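Local coordinates for protein putative S-adenosylmethionine-dependent methyltransferase (Bacteroides thetaiotaomicron, PDB 1WYZ) that probably catalyses methyl transfer from S-adenosylmethionine, as an RsmI-like methyltransferase, at residues D103-A108 / L113-L118; G149-K154 / N178-E183. One frame throughout, in Å; residues are numbered along the deposited sequence.

Interaction 1. Residues D103-A108 / L113-L118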
loop_
_atom_site.group_PDB
_atom_site.type_symbol
_atom_site.label_atom_id
_atom_site.label_comp_id
_atom_site.label_asym_id
_atom_site.label_seq_id
_atom_site.Cartn_x
_atom_site.Cartn_y
_atom_site.Cartn_z
ATOM N N ASP A 103 5.239 -14.322 7.612
ATOM C CA ASP A 103 5.326 -15.406 8.591
ATOM C C ASP A 103 6.070 -14.988 9.847
ATOM O O ASP A 103 5.815 -15.505 10.934
ATOM C CB ASP A 103 6.039 -16.622 7.992
ATOM C CG ASP A 103 5.210 -17.328 6.949
ATOM O OD1 ASP A 103 5.141 -16.830 5.804
ATOM O OD2 ASP A 103 4.622 -18.383 7.285
ATOM N N VAL A 104 7.007 -14.061 9.696
ATOM C CA VAL A 104 7.770 -13.607 10.842
ATOM C C VAL A 104 6.927 -12.692 11.715
ATOM O O VAL A 104 6.996 -12.755 12.945
ATOM C CB VAL A 104 9.046 -12.884 10.403
ATOM C CG1 VAL A 104 9.746 -12.280 11.611
ATOM C CG2 VAL A 104 9.961 -13.878 9.706
ATOM N N VAL A 105 6.132 -11.847 11.075
ATOM C CA VAL A 105 5.268 -10.936 11.801
ATOM C C VAL A 105 4.212 -11.766 12.518
ATOM O O VAL A 105 3.877 -11.495 13.671
ATOM C CB VAL A 105 4.598 -9.938 10.836
ATOM C CG1 VAL A 105 3.568 -9.077 11.585
ATOM C CG2 VAL A 105 5.685 -9.071 10.167
ATOM N N ALA A 106 3.708 -12.791 11.835
ATOM C CA ALA A 106 2.691 -13.668 12.404
ATOM C C ALA A 106 3.207 -14.328 13.690
ATOM O O ALA A 106 2.512 -14.364 14.704
ATOM C CB ALA A 106 2.266 -14.734 11.373
ATOM N N ILE A 107 4.424 -14.850 13.654
ATOM C CA ILE A 107 4.979 -15.463 14.848
ATOM C C ILE A 107 5.179 -14.371 15.908
ATOM O O ILE A 107 4.854 -14.571 17.083
ATOM C CB ILE A 107 6.344 -16.147 14.567
ATOM C CG1 ILE A 107 6.165 -17.327 13.618
ATOM C CG2 ILE A 107 6.972 -16.585 15.871
ATOM C CD1 ILE A 107 7.121 -18.439 13.693
ATOM N N ALA A 108 5.700 -13.218 15.482
ATOM C CA ALA A 108 5.952 -12.108 16.404
ATOM C C ALA A 108 4.691 -11.573 17.086
ATOM O O ALA A 108 4.734 -11.242 18.267
ATOM C CB ALA A 108 6.684 -10.966 15.694
ATOM N N LEU A 113 4.994 -9.468 20.512
ATOM C CA LEU A 113 6.157 -8.587 20.403
ATOM C C LEU A 113 5.701 -7.372 19.603
ATOM O O LEU A 113 4.798 -7.485 18.758
ATOM C CB LEU A 113 7.301 -9.263 19.644
ATOM C CG LEU A 113 7.961 -10.507 20.229
ATOM C CD1 LEU A 113 8.977 -11.049 19.205
ATOM C CD2 LEU A 113 8.613 -10.180 21.581
ATOM N N LYS A 114 6.327 -6.223 19.860
ATOM C CA LYS A 114 5.993 -4.981 19.157
ATOM C C LYS A 114 6.471 -4.999 17.706
ATOM O O LYS A 114 7.633 -5.289 17.414
ATOM C CB LYS A 114 6.609 -3.770 19.873
ATOM C CG LYS A 114 6.395 -2.441 19.168
ATOM C CD LYS A 114 4.927 -2.152 19.036
ATOM C CE LYS A 114 4.688 -0.714 18.650
ATOM N NZ LYS A 114 5.262 0.201 19.670
ATOM N N VAL A 115 5.556 -4.665 16.807
ATOM C CA VAL A 115 5.838 -4.638 15.381
ATOM C C VAL A 115 5.555 -3.228 14.859
ATOM O O VAL A 115 4.552 -2.602 15.224
ATOM C CB VAL A 115 4.929 -5.646 14.627
ATOM C CG1 VAL A 115 5.258 -5.662 13.136
ATOM C CG2 VAL A 115 5.094 -7.015 15.228
ATOM N N ILE A 116 6.448 -2.724 14.017
ATOM C CA ILE A 116 6.260 -1.402 13.457
ATOM C C ILE A 116 6.752 -1.343 12.012
ATOM O O ILE A 116 7.931 -1.545 11.723
ATOM C CB ILE A 116 6.936 -0.338 14.367
ATOM C CG1 ILE A 116 7.174 0.954 13.594
ATOM C CG2 ILE A 116 8.190 -0.904 14.981
ATOM C CD1 ILE A 116 7.521 2.166 14.457
ATOM N N PRO A 117 5.824 -1.096 11.074
ATOM C CA PRO A 117 6.143 -1.013 9.646
ATOM C C PRO A 117 6.583 0.406 9.236
ATOM O O PRO A 117 5.986 1.391 9.662
ATOM C CB PRO A 117 4.821 -1.412 8.995
ATOM C CG PRO A 117 3.827 -0.680 9.879
ATOM C CD PRO A 117 4.369 -0.950 11.295
ATOM N N LEU A 118 7.630 0.507 8.425
ATOM C CA LEU A 118 8.094 1.818 7.983
ATOM C C LEU A 118 7.647 2.074 6.543
ATOM O O LEU A 118 7.456 1.133 5.769
ATOM C CB LEU A 118 9.619 1.916 8.100
ATOM C CG LEU A 118 10.212 1.696 9.495
ATOM C CD1 LEU A 118 11.694 2.069 9.471
ATOM C CD2 LEU A 118 9.478 2.547 10.536
#
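Val105 and Val115 meet methyl to methyl at the heart of this contact, the CG1 of Val105 lying 4.1 Å from the CG1 of Val115. They join the helix to the second strand of a beta-alpha-beta crossover: from strand 86-89 the chain runs through helix 100-110, passes over strand 5-8 of the parallel sheet and arrives at strand 115-117 on the sheet's edge. Both valines also touch Leu7, so the apolar layer continues onto the bridged strand.

Val115 serves two successive turns of the helix with its two methyls. With CG1 anti to the backbone N (chi1 -178°) and spent on Val105, CG2 is turned to the next turn, where it comes within 4.3 Å of the CB of Ala108. The small Ala108 is also approached by Leu113, whose CD1 stands 4.2 Å from the alanine CB. Leu113 further packs on Leu77 and Leu80 of helix 70-81, while Val105 reaches Ala130 of the second subunit, which places the helix at the dimer interface.

The polar edge lies where the helix gives way to the strand. There the N of Leu113 donates to the O of Ala108 over 2.9 Å. The bond is fairly straight (N-H...O 163°), its donor tilted 23° from the carbonyl plane. The Leu113 CB sits 3.5 Å from that same Ala108 O.

Interaction 2. Residues G149-K154 / N178-E183; sequences GERAKK and NHKMIE
Arg151 spans the gap between the first turns of two helices, 150-165 and 178-188, and lays its guanidinium against Met181, a selenomethionine in this crystal. The CA atoms of these two residues are 9.3 Å apart, a wide spacing that the long arginine side chain bridges.

The van der Waals part is a selenium-over-guanidinium contact. SE of Met181 lies 3.7 Å above one face of the planar group, displaced toward its rim, and is 3.8 Å from the NE of Arg151. The bend of the Met181 chain at chi2 (71°) puts SE over that face, and the one at chi3 sets CE, 3.9 Å from NE of Arg151. Beyond the arginine, Met181 rests on Phe171 and Phe230 of the underlying sheet.

The NH2 end reaches the helix backbone, with the CA of Met181 3.2 Å from the NH2 of Arg151. The carbonyl O of Lys180 lies at the guanidinium edge, near its plane, 3.5 Å from that NH2.

Charge pairing comes from outside the two segments: NH2 of Arg151 forms a salt bridge with Asp184, one residue further along the second helix, and NH1 another with Glu173, at the end of strand 168-173. Lys180 makes a long, weak ion pair with the same Asp184; its NZ is 5.1 Å from the NH2 of Arg151, and the shared carboxylate probably offsets their like charges. A leucine in place of Arg151 would probably leave Glu173 without its salt-bridge partner and Asp184 with only the weak pair to Lys180 of those described here, and strip the selenium of the flat group it covers.

Helix 150-165 is the connection of a beta-alpha-beta unit between parallel strands 138-143 and 168-173, here joined by a buried arginine to the helix that follows that unit in an alpha/beta domain.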
loop_
_atom_site.group_PDB
_atom_site.type_symbol
_atom_site.label_atom_id
_atom_site.label_comp_id
_atom_site.label_asym_id
_atom_site.label_seq_id
_atom_site.Cartn_x
_atom_site.Cartn_y
_atom_site.Cartn_z
ATOM N N GLY A 149 -7.785 -20.925 -19.466
ATOM C CA GLY A 149 -9.120 -21.364 -19.087
ATOM C C GLY A 149 -9.360 -21.218 -17.599
ATOM O O GLY A 149 -10.464 -20.902 -17.155
ATOM N N GLU A 150 -8.320 -21.478 -16.821
ATOM C CA GLU A 150 -8.409 -21.325 -15.384
ATOM C C GLU A 150 -8.088 -19.842 -15.190
ATOM O O GLU A 150 -8.587 -19.185 -14.274
ATOM C CB GLU A 150 -7.364 -22.198 -14.683
ATOM C CG GLU A 150 -7.582 -22.349 -13.181
ATOM C CD GLU A 150 -8.688 -23.338 -12.833
ATOM O OE1 GLU A 150 -9.820 -23.188 -13.349
ATOM O OE2 GLU A 150 -8.420 -24.264 -12.034
ATOM N N ARG A 151 -7.262 -19.324 -16.094
ATOM C CA ARG A 151 -6.862 -17.925 -16.067
ATOM C C ARG A 151 -7.989 -17.057 -16.608
ATOM O O ARG A 151 -8.151 -15.903 -16.212
ATOM C CB ARG A 151 -5.590 -17.726 -16.895
ATOM C CG ARG A 151 -4.997 -16.342 -16.763
ATOM C CD ARG A 151 -3.495 -16.388 -16.859
ATOM N NE ARG A 151 -3.013 -15.697 -18.046
ATOM C CZ ARG A 151 -1.730 -15.483 -18.311
ATOM N NH1 ARG A 151 -0.792 -15.914 -17.472
ATOM N NH2 ARG A 151 -1.386 -14.818 -19.404
ATOM N N ALA A 152 -8.770 -17.619 -17.521
ATOM C CA ALA A 152 -9.896 -16.901 -18.093
ATOM C C ALA A 152 -10.996 -16.858 -17.041
ATOM O O ALA A 152 -11.713 -15.872 -16.922
ATOM C CB ALA A 152 -10.384 -17.610 -19.338
ATOM N N LYS A 153 -11.123 -17.942 -16.279
ATOM C CA LYS A 153 -12.129 -18.009 -15.232
ATOM C C LYS A 153 -11.840 -16.908 -14.230
ATOM O O LYS A 153 -12.721 -16.133 -13.868
ATOM C CB LYS A 153 -12.094 -19.361 -14.507
ATOM C CG LYS A 153 -12.809 -20.505 -15.221
ATOM C CD LYS A 153 -13.038 -21.689 -14.280
ATOM C CE LYS A 153 -13.996 -21.335 -13.141
ATOM N NZ LYS A 153 -15.398 -21.132 -13.607
ATOM N N LYS A 154 -10.586 -16.847 -13.799
ATOM C CA LYS A 154 -10.154 -15.861 -12.820
ATOM C C LYS A 154 -10.407 -14.431 -13.296
ATOM O O LYS A 154 -11.077 -13.663 -12.603
ATOM C CB LYS A 154 -8.669 -16.072 -12.485
ATOM C CG LYS A 154 -8.187 -15.362 -11.230
ATOM C CD LYS A 154 -9.050 -15.724 -10.037
ATOM C CE LYS A 154 -8.366 -15.334 -8.745
ATOM N NZ LYS A 154 -7.979 -13.903 -8.784
ATOM N N ASN A 178 4.328 -11.344 -19.521
ATOM C CA ASN A 178 3.625 -10.075 -19.710
ATOM C C ASN A 178 2.732 -9.924 -20.932
ATOM O O ASN A 178 1.528 -9.698 -20.808
ATOM C CB ASN A 178 4.620 -8.914 -19.694
ATOM C CG ASN A 178 4.687 -8.223 -18.353
ATOM O OD1 ASN A 178 3.664 -7.833 -17.792
ATOM N ND2 ASN A 178 5.898 -8.063 -17.831
ATOM N N HIS A 179 3.321 -10.034 -22.115
ATOM C CA HIS A 179 2.555 -9.874 -23.332
ATOM C C HIS A 179 1.469 -10.932 -23.489
ATOM O O HIS A 179 0.420 -10.667 -24.075
ATOM C CB HIS A 179 3.479 -9.882 -24.548
ATOM C CG HIS A 179 3.196 -8.776 -25.517
ATOM N ND1 HIS A 179 3.598 -7.475 -25.301
ATOM C CD2 HIS A 179 2.499 -8.766 -26.680
ATOM C CE1 HIS A 179 3.162 -6.712 -26.288
ATOM N NE2 HIS A 179 2.491 -7.469 -27.136
ATOM N N LYS A 180 1.709 -12.130 -22.967
ATOM C CA LYS A 180 0.705 -13.180 -23.078
ATOM C C LYS A 180 -0.496 -12.852 -22.195
ATOM O O LYS A 180 -1.621 -13.265 -22.479
ATOM C CB LYS A 180 1.293 -14.541 -22.687
ATOM C CG LYS A 180 0.335 -15.716 -22.913
ATOM C CD LYS A 180 -0.036 -15.868 -24.385
ATOM C CE LYS A 180 -0.989 -17.035 -24.604
ATOM N NZ LYS A 180 -2.315 -16.805 -23.968
HETATM N N MSE A 181 -0.248 -12.099 -21.126
HETATM C CA MSE A 181 -1.312 -11.705 -20.209
HETATM C C MSE A 181 -2.209 -10.645 -20.850
HETATM O O MSE A 181 -3.425 -10.818 -20.884
HETATM C CB MSE A 181 -0.731 -11.175 -18.895
HETATM C CG MSE A 181 -1.783 -10.629 -17.923
HETATM SE SE MSE A 181 -2.935 -11.977 -17.100
HETATM C CE MSE A 181 -4.376 -12.040 -18.372
ATOM N N ILE A 182 -1.625 -9.565 -21.370
ATOM C CA ILE A 182 -2.447 -8.537 -21.997
ATOM C C ILE A 182 -3.333 -9.164 -23.073
ATOM O O ILE A 182 -4.490 -8.775 -23.242
ATOM C CB ILE A 182 -1.595 -7.376 -22.610
ATOM C CG1 ILE A 182 -0.546 -7.927 -23.582
ATOM C CG2 ILE A 182 -0.939 -6.561 -21.497
ATOM C CD1 ILE A 182 -1.055 -8.152 -24.990
ATOM N N GLU A 183 -2.794 -10.148 -23.786
ATOM C CA GLU A 183 -3.553 -10.836 -24.821
ATOM C C GLU A 183 -4.738 -11.498 -24.146
ATOM O O GLU A 183 -5.852 -11.439 -24.653
ATOM C CB GLU A 183 -2.694 -11.900 -25.522
ATOM C CG GLU A 183 -3.469 -12.818 -26.469
ATOM C CD GLU A 183 -3.912 -12.122 -27.753
ATOM O OE1 GLU A 183 -4.089 -10.879 -27.737
ATOM O OE2 GLU A 183 -4.099 -12.826 -28.775
#

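Interactions 1 and 2 lie in the two different domains, beside the parallel and the mixed sheet respectively, and on opposite sides of the chain's centre, their own centres 35 Å apart and their nearest atoms about 20 Å apart. They follow one another in sequence: 103-108/113-118 completes the edge of the parallel sheet before 149-154/178-183 joins two helices of the mixed-sheet domain. The segments of the first are 5 residues apart at their closest ends, those of the second 24. Only interaction 1 has the second subunit against it. No ligand marks an active site here; in RsmI-like relatives the cofactor pocket lies between the two domains, and each contact lies within one of them.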